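Local structure of putative TRAP PERIPLASMIC SOLUTE BINDING PROTEIN (Haemophilus influenzae, 4PBQ) at residues A[103-115]-A[224-236]. The protein binds L-gulonate and is probably the periplasmic solute-binding component of a TRAP transporter. Numbering follows the deposited sequence.
Sequences WEWPYLFKDNQEA and IIQSNHIFSPGLL. With 2UF (L-gulonate), chain D.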
loop_
_atom_site.group_PDB
_atom_site.type_symbol
_atom_site.label_atom_id
_atom_site.label_comp_id
_atom_site.label_asym_id
_atom_site.label_seq_id
_atom_site.Cartn_x
_atom_site.Cartn_y
_atom_site.Cartn_z
ATOM N N TRP A 103 -0.075 6.265 -7.679
ATOM C CA TRP A 103 1.213 5.893 -7.076
ATOM C C TRP A 103 1.556 4.431 -7.297
ATOM O O TRP A 103 2.716 4.082 -7.204
ATOM C CB TRP A 103 1.241 6.208 -5.562
ATOM C CG TRP A 103 0.642 7.529 -5.280
ATOM C CD1 TRP A 103 -0.501 7.791 -4.569
ATOM C CD2 TRP A 103 1.131 8.802 -5.731
ATOM N NE1 TRP A 103 -0.753 9.144 -4.565
ATOM C CE2 TRP A 103 0.240 9.781 -5.269
ATOM C CE3 TRP A 103 2.240 9.207 -6.486
ATOM C CZ2 TRP A 103 0.417 11.121 -5.541
ATOM C CZ3 TRP A 103 2.409 10.556 -6.745
ATOM C CH2 TRP A 103 1.509 11.486 -6.286
ATOM N N GLU A 104 0.541 3.604 -7.567
ATOM C CA GLU A 104 0.703 2.182 -7.826
ATOM C C GLU A 104 0.787 1.842 -9.327
ATOM O O GLU A 104 0.813 0.677 -9.694
ATOM C CB GLU A 104 -0.422 1.390 -7.160
ATOM C CG GLU A 104 -0.201 1.222 -5.633
ATOM C CD GLU A 104 -1.383 0.576 -4.907
ATOM O OE1 GLU A 104 -2.528 0.694 -5.414
ATOM O OE2 GLU A 104 -1.151 -0.101 -3.868
ATOM N N TRP A 105 0.888 2.838 -10.198
ATOM C CA TRP A 105 1.109 2.527 -11.603
ATOM C C TRP A 105 2.464 1.818 -11.742
ATOM O O TRP A 105 3.441 2.189 -11.086
ATOM C CB TRP A 105 1.022 3.785 -12.459
ATOM C CG TRP A 105 -0.384 4.334 -12.580
ATOM C CD1 TRP A 105 -1.508 3.860 -11.959
ATOM C CD2 TRP A 105 -0.789 5.477 -13.323
ATOM N NE1 TRP A 105 -2.598 4.641 -12.294
ATOM C CE2 TRP A 105 -2.178 5.640 -13.126
ATOM C CE3 TRP A 105 -0.117 6.384 -14.148
ATOM C CZ2 TRP A 105 -2.898 6.661 -13.735
ATOM C CZ3 TRP A 105 -0.841 7.392 -14.753
ATOM C CH2 TRP A 105 -2.214 7.517 -14.547
ATOM N N PRO A 106 2.543 0.797 -12.610
ATOM C CA PRO A 106 3.752 -0.051 -12.625
ATOM C C PRO A 106 5.024 0.687 -13.034
ATOM O O PRO A 106 5.012 1.523 -13.941
ATOM C CB PRO A 106 3.392 -1.144 -13.638
ATOM C CG PRO A 106 1.915 -1.242 -13.531
ATOM C CD PRO A 106 1.450 0.185 -13.382
ATOM N N TYR A 107 6.114 0.413 -12.328
ATOM C CA TYR A 107 7.433 0.960 -12.665
ATOM C C TYR A 107 7.521 2.507 -12.602
ATOM O O TYR A 107 8.356 3.137 -13.251
ATOM C CB TYR A 107 7.923 0.360 -14.010
ATOM C CG TYR A 107 7.849 -1.156 -13.984
ATOM C CD1 TYR A 107 8.712 -1.890 -13.190
ATOM C CD2 TYR A 107 6.886 -1.848 -14.711
ATOM C CE1 TYR A 107 8.627 -3.288 -13.093
ATOM C CE2 TYR A 107 6.784 -3.228 -14.627
ATOM C CZ TYR A 107 7.665 -3.958 -13.839
ATOM O OH TYR A 107 7.584 -5.332 -13.769
ATOM N N LEU A 108 6.676 3.104 -11.765
ATOM C CA LEU A 108 6.686 4.543 -11.563
ATOM C C LEU A 108 7.931 4.993 -10.791
ATOM O O LEU A 108 8.488 6.054 -11.083
ATOM C CB LEU A 108 5.416 4.970 -10.820
ATOM C CG LEU A 108 5.071 6.455 -10.800
ATOM C CD1 LEU A 108 4.827 6.993 -12.204
ATOM C CD2 LEU A 108 3.847 6.656 -9.910
ATOM N N PHE A 109 8.368 4.175 -9.828
ATOM C CA PHE A 109 9.490 4.512 -8.942
ATOM C C PHE A 109 10.607 3.485 -9.008
ATOM O O PHE A 109 10.326 2.295 -8.952
ATOM C CB PHE A 109 9.033 4.553 -7.486
ATOM C CG PHE A 109 7.882 5.460 -7.221
ATOM C CD1 PHE A 109 7.839 6.750 -7.731
ATOM C CD2 PHE A 109 6.847 5.036 -6.414
ATOM C CE1 PHE A 109 6.773 7.586 -7.463
ATOM C CE2 PHE A 109 5.768 5.879 -6.134
ATOM C CZ PHE A 109 5.733 7.149 -6.657
ATOM N N LYS A 110 11.865 3.954 -9.045
ATOM C CA LYS A 110 13.032 3.068 -9.207
ATOM C C LYS A 110 13.458 2.328 -7.934
ATOM O O LYS A 110 14.022 1.233 -8.014
ATOM C CB LYS A 110 14.228 3.838 -9.803
ATOM C CG LYS A 110 15.068 4.637 -8.808
ATOM C CD LYS A 110 16.186 5.425 -9.531
ATOM C CE LYS A 110 17.352 5.735 -8.595
ATOM N NZ LYS A 110 17.288 7.103 -8.049
ATOM N N ASP A 111 13.167 2.919 -6.772
ATOM C CA ASP A 111 13.524 2.337 -5.485
ATOM C C ASP A 111 12.769 3.046 -4.357
ATOM O O ASP A 111 12.021 3.997 -4.607
ATOM C CB ASP A 111 15.049 2.365 -5.254
ATOM C CG ASP A 111 15.664 3.758 -5.380
ATOM O OD1 ASP A 111 15.032 4.768 -4.999
ATOM O OD2 ASP A 111 16.829 3.841 -5.849
ATOM N N ASN A 112 12.951 2.568 -3.135
ATOM C CA ASN A 112 12.233 3.116 -1.984
ATOM C C ASN A 112 12.492 4.618 -1.791
ATOM O O ASN A 112 11.561 5.388 -1.535
ATOM C CB ASN A 112 12.621 2.398 -0.697
ATOM C CG ASN A 112 12.116 0.971 -0.636
ATOM O OD1 ASN A 112 11.059 0.640 -1.178
ATOM N ND2 ASN A 112 12.860 0.119 0.053
ATOM N N GLN A 113 13.757 5.028 -1.906
ATOM C CA GLN A 113 14.090 6.424 -1.677
ATOM C C GLN A 113 13.426 7.334 -2.721
ATOM O O GLN A 113 12.976 8.421 -2.392
ATOM C CB GLN A 113 15.607 6.629 -1.590
ATOM C CG GLN A 113 16.172 6.319 -0.190
ATOM C CD GLN A 113 15.674 7.294 0.901
ATOM O OE1 GLN A 113 15.561 8.503 0.672
ATOM N NE2 GLN A 113 15.375 6.761 2.089
ATOM N N GLU A 114 13.336 6.883 -3.970
ATOM C CA GLU A 114 12.658 7.695 -4.988
ATOM C C GLU A 114 11.140 7.769 -4.745
ATOM O O GLU A 114 10.528 8.826 -4.943
ATOM C CB GLU A 114 12.944 7.161 -6.400
ATOM C CG GLU A 114 12.223 7.937 -7.513
ATOM C CD GLU A 114 12.763 7.596 -8.876
ATOM O OE1 GLU A 114 13.814 8.177 -9.252
ATOM O OE2 GLU A 114 12.162 6.736 -9.565
ATOM N N ALA A 115 10.535 6.657 -4.317
ATOM C CA ALA A 115 9.124 6.660 -3.978
ATOM C C ALA A 115 8.870 7.685 -2.874
ATOM O O ALA A 115 7.903 8.452 -2.939
ATOM C CB ALA A 115 8.655 5.267 -3.547
ATOM N N ILE A 224 9.130 -16.904 -4.222
ATOM C CA ILE A 224 8.927 -15.465 -4.184
ATOM C C ILE A 224 9.741 -14.870 -5.296
ATOM O O ILE A 224 10.959 -15.041 -5.368
ATOM C CB ILE A 224 9.318 -14.856 -2.816
ATOM C CG1 ILE A 224 8.472 -15.476 -1.708
ATOM C CG2 ILE A 224 9.130 -13.350 -2.843
ATOM C CD1 ILE A 224 8.858 -15.045 -0.304
ATOM N N ILE A 225 9.054 -14.215 -6.208
ATOM C CA ILE A 225 9.691 -13.658 -7.381
ATOM C C ILE A 225 9.764 -12.132 -7.247
ATOM O O ILE A 225 8.728 -11.447 -7.168
ATOM C CB ILE A 225 8.924 -14.084 -8.636
ATOM C CG1 ILE A 225 8.846 -15.630 -8.719
ATOM C CG2 ILE A 225 9.576 -13.488 -9.864
ATOM C CD1 ILE A 225 7.588 -16.286 -8.055
ATOM N N GLN A 226 10.988 -11.609 -7.228
ATOM C CA GLN A 226 11.223 -10.199 -6.922
ATOM C C GLN A 226 10.946 -9.250 -8.084
ATOM O O GLN A 226 11.824 -8.550 -8.576
ATOM C CB GLN A 226 12.634 -10.004 -6.421
ATOM C CG GLN A 226 12.873 -8.698 -5.738
ATOM C CD GLN A 226 14.283 -8.633 -5.201
ATOM O OE1 GLN A 226 15.149 -7.956 -5.766
ATOM N NE2 GLN A 226 14.537 -9.381 -4.129
ATOM N N SER A 227 9.696 -9.222 -8.492
ATOM C CA SER A 227 9.259 -8.400 -9.606
ATOM C C SER A 227 9.302 -6.902 -9.326
ATOM O O SER A 227 9.685 -6.121 -10.186
ATOM C CB SER A 227 7.854 -8.824 -10.024
ATOM O OG SER A 227 6.958 -8.906 -8.920
ATOM N N ASN A 228 8.927 -6.502 -8.113
ATOM C CA ASN A 228 8.847 -5.094 -7.744
ATOM C C ASN A 228 8.081 -4.304 -8.808
ATOM O O ASN A 228 8.503 -3.225 -9.224
ATOM C CB ASN A 228 10.231 -4.502 -7.504
ATOM C CG ASN A 228 10.943 -5.146 -6.326
ATOM O OD1 ASN A 228 10.295 -5.690 -5.449
ATOM N ND2 ASN A 228 12.269 -5.064 -6.292
ATOM N N HIS A 229 6.967 -4.881 -9.256
ATOM C CA HIS A 229 6.191 -4.299 -10.351
ATOM C C HIS A 229 5.443 -3.010 -10.012
ATOM O O HIS A 229 5.215 -2.176 -10.878
ATOM C CB HIS A 229 5.229 -5.348 -10.908
ATOM C CG HIS A 229 4.397 -6.038 -9.864
ATOM N ND1 HIS A 229 4.875 -7.078 -9.098
ATOM C CD2 HIS A 229 3.125 -5.824 -9.452
ATOM C CE1 HIS A 229 3.933 -7.474 -8.254
ATOM N NE2 HIS A 229 2.853 -6.738 -8.462
ATOM N N ILE A 230 5.056 -2.866 -8.739
ATOM C CA ILE A 230 4.173 -1.798 -8.274
ATOM C C ILE A 230 4.643 -1.400 -6.871
ATOM O O ILE A 230 5.068 -2.284 -6.099
ATOM C CB ILE A 230 2.696 -2.258 -8.247
ATOM C CG1 ILE A 230 2.122 -2.304 -9.676
ATOM C CG2 ILE A 230 1.835 -1.372 -7.300
ATOM C CD1 ILE A 230 0.686 -2.855 -9.780
ATOM N N PHE A 231 4.618 -0.104 -6.562
ATOM C CA PHE A 231 4.963 0.375 -5.215
ATOM C C PHE A 231 3.685 0.726 -4.479
ATOM O O PHE A 231 2.884 1.501 -4.974
ATOM C CB PHE A 231 5.856 1.625 -5.243
ATOM C CG PHE A 231 6.245 2.088 -3.855
ATOM C CD1 PHE A 231 7.358 1.555 -3.208
ATOM C CD2 PHE A 231 5.445 2.975 -3.164
ATOM C CE1 PHE A 231 7.681 1.959 -1.896
ATOM C CE2 PHE A 231 5.770 3.378 -1.856
ATOM C CZ PHE A 231 6.878 2.858 -1.233
ATOM N N SER A 232 3.500 0.181 -3.279
ATOM C CA SER A 232 2.298 0.436 -2.491
ATOM C C SER A 232 2.574 1.340 -1.286
ATOM O O SER A 232 3.248 0.927 -0.342
ATOM C CB SER A 232 1.742 -0.888 -2.010
ATOM O OG SER A 232 1.012 -1.563 -3.021
ATOM N N PRO A 233 2.047 2.561 -1.312
ATOM C CA PRO A 233 2.097 3.417 -0.118
ATOM C C PRO A 233 1.011 3.031 0.870
ATOM O O PRO A 233 -0.013 2.478 0.471
ATOM C CB PRO A 233 1.777 4.796 -0.662
ATOM C CG PRO A 233 1.476 4.643 -2.082
ATOM C CD PRO A 233 1.302 3.214 -2.395
ATOM N N GLY A 234 1.249 3.332 2.139
ATOM C CA GLY A 234 0.232 3.229 3.173
ATOM C C GLY A 234 -0.144 4.631 3.641
ATOM O O GLY A 234 0.686 5.363 4.198
ATOM N N LEU A 235 -1.390 5.020 3.390
ATOM C CA LEU A 235 -1.858 6.375 3.654
ATOM C C LEU A 235 -2.430 6.483 5.058
ATOM O O LEU A 235 -3.382 5.789 5.391
ATOM C CB LEU A 235 -2.937 6.767 2.636
ATOM C CG LEU A 235 -2.494 7.237 1.242
ATOM C CD1 LEU A 235 -1.436 6.422 0.653
ATOM C CD2 LEU A 235 -3.769 7.262 0.350
ATOM N N LEU A 236 -1.862 7.368 5.871
ATOM C CA LEU A 236 -2.413 7.647 7.196
ATOM C C LEU A 236 -3.425 8.748 7.048
ATOM O O LEU A 236 -3.096 9.850 6.596
ATOM C CB LEU A 236 -1.309 8.124 8.132
ATOM C CG LEU A 236 -1.745 8.557 9.522
ATOM C CD1 LEU A 236 -2.452 7.429 10.262
ATOM C CD2 LEU A 236 -0.500 8.985 10.285
HETATM O O6A 2UF D . -4.949 -6.379 -0.132
HETATM C C6 2UF D . -3.881 -6.057 -0.670
HETATM O O6B 2UF D . -3.170 -6.799 -1.365
HETATM C C5 2UF D . -3.376 -4.624 -0.401
HETATM O O5 2UF D . -1.967 -4.624 -0.483
HETATM C C4 2UF D . -3.959 -3.632 -1.433
HETATM O O4 2UF D . -5.383 -3.538 -1.267
HETATM C C3 2UF D . -3.293 -2.250 -1.263
HETATM O O3 2UF D . -3.308 -1.782 0.129
HETATM C C2 2UF D . -3.974 -1.187 -2.142
HETATM O O2 2UF D . -3.071 -0.098 -2.156
HETATM C C1 2UF D . -4.145 -1.671 -3.615
HETATM O O1 2UF D . -4.633 -0.558 -4.381
HETATM O O HOH W 1 4.063 2.036 -8.449
HETATM O O HOH W 2 7.783 -0.533 -9.807
HETATM O O HOH W 3 9.991 -6.215 -13.020
#
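E104 OE2 is gripped by two hydroxyls: S232 OG donates to it over 2.7 Å and L-gulonate O2 over 2.6 Å. S232 OG meets OE2 on its anti side, 23° out of the carboxylate plane. E104 OE1 accepts from O1 of the ligand. The E104 chain runs extended beyond CG and passes the I230 side chain, with CB 3.6 Å from I230 CG2. S232 OG is also hydrogen-bonded to R147, another pocket residue; this probably helps hold the serine hydroxyl in place beside E104. Y107 N donates to H229 O, and the same oxygen lies over one face of the Y107 ring, near its centre. Water 1 joins the backbones, donating to W103 O and W105 O and accepting from F231 N. F231 CG, anti to the backbone N (chi1 -178°), carries the ring to A115, whose CB sits over one face as a CH-pi contact, 3.6 Å from the centroid. F109 turns its edge toward the F231 face in an offset edge-to-face pair, planes at 76°. N112 OD1 lies at the F231 edge, and N112 ND2 is hydrogen-bonded to E273. The contact packs a loop and helix start against strand 231-239 and the loop leading into it, beside the ligand pocket of a family 7 solute-binding protein.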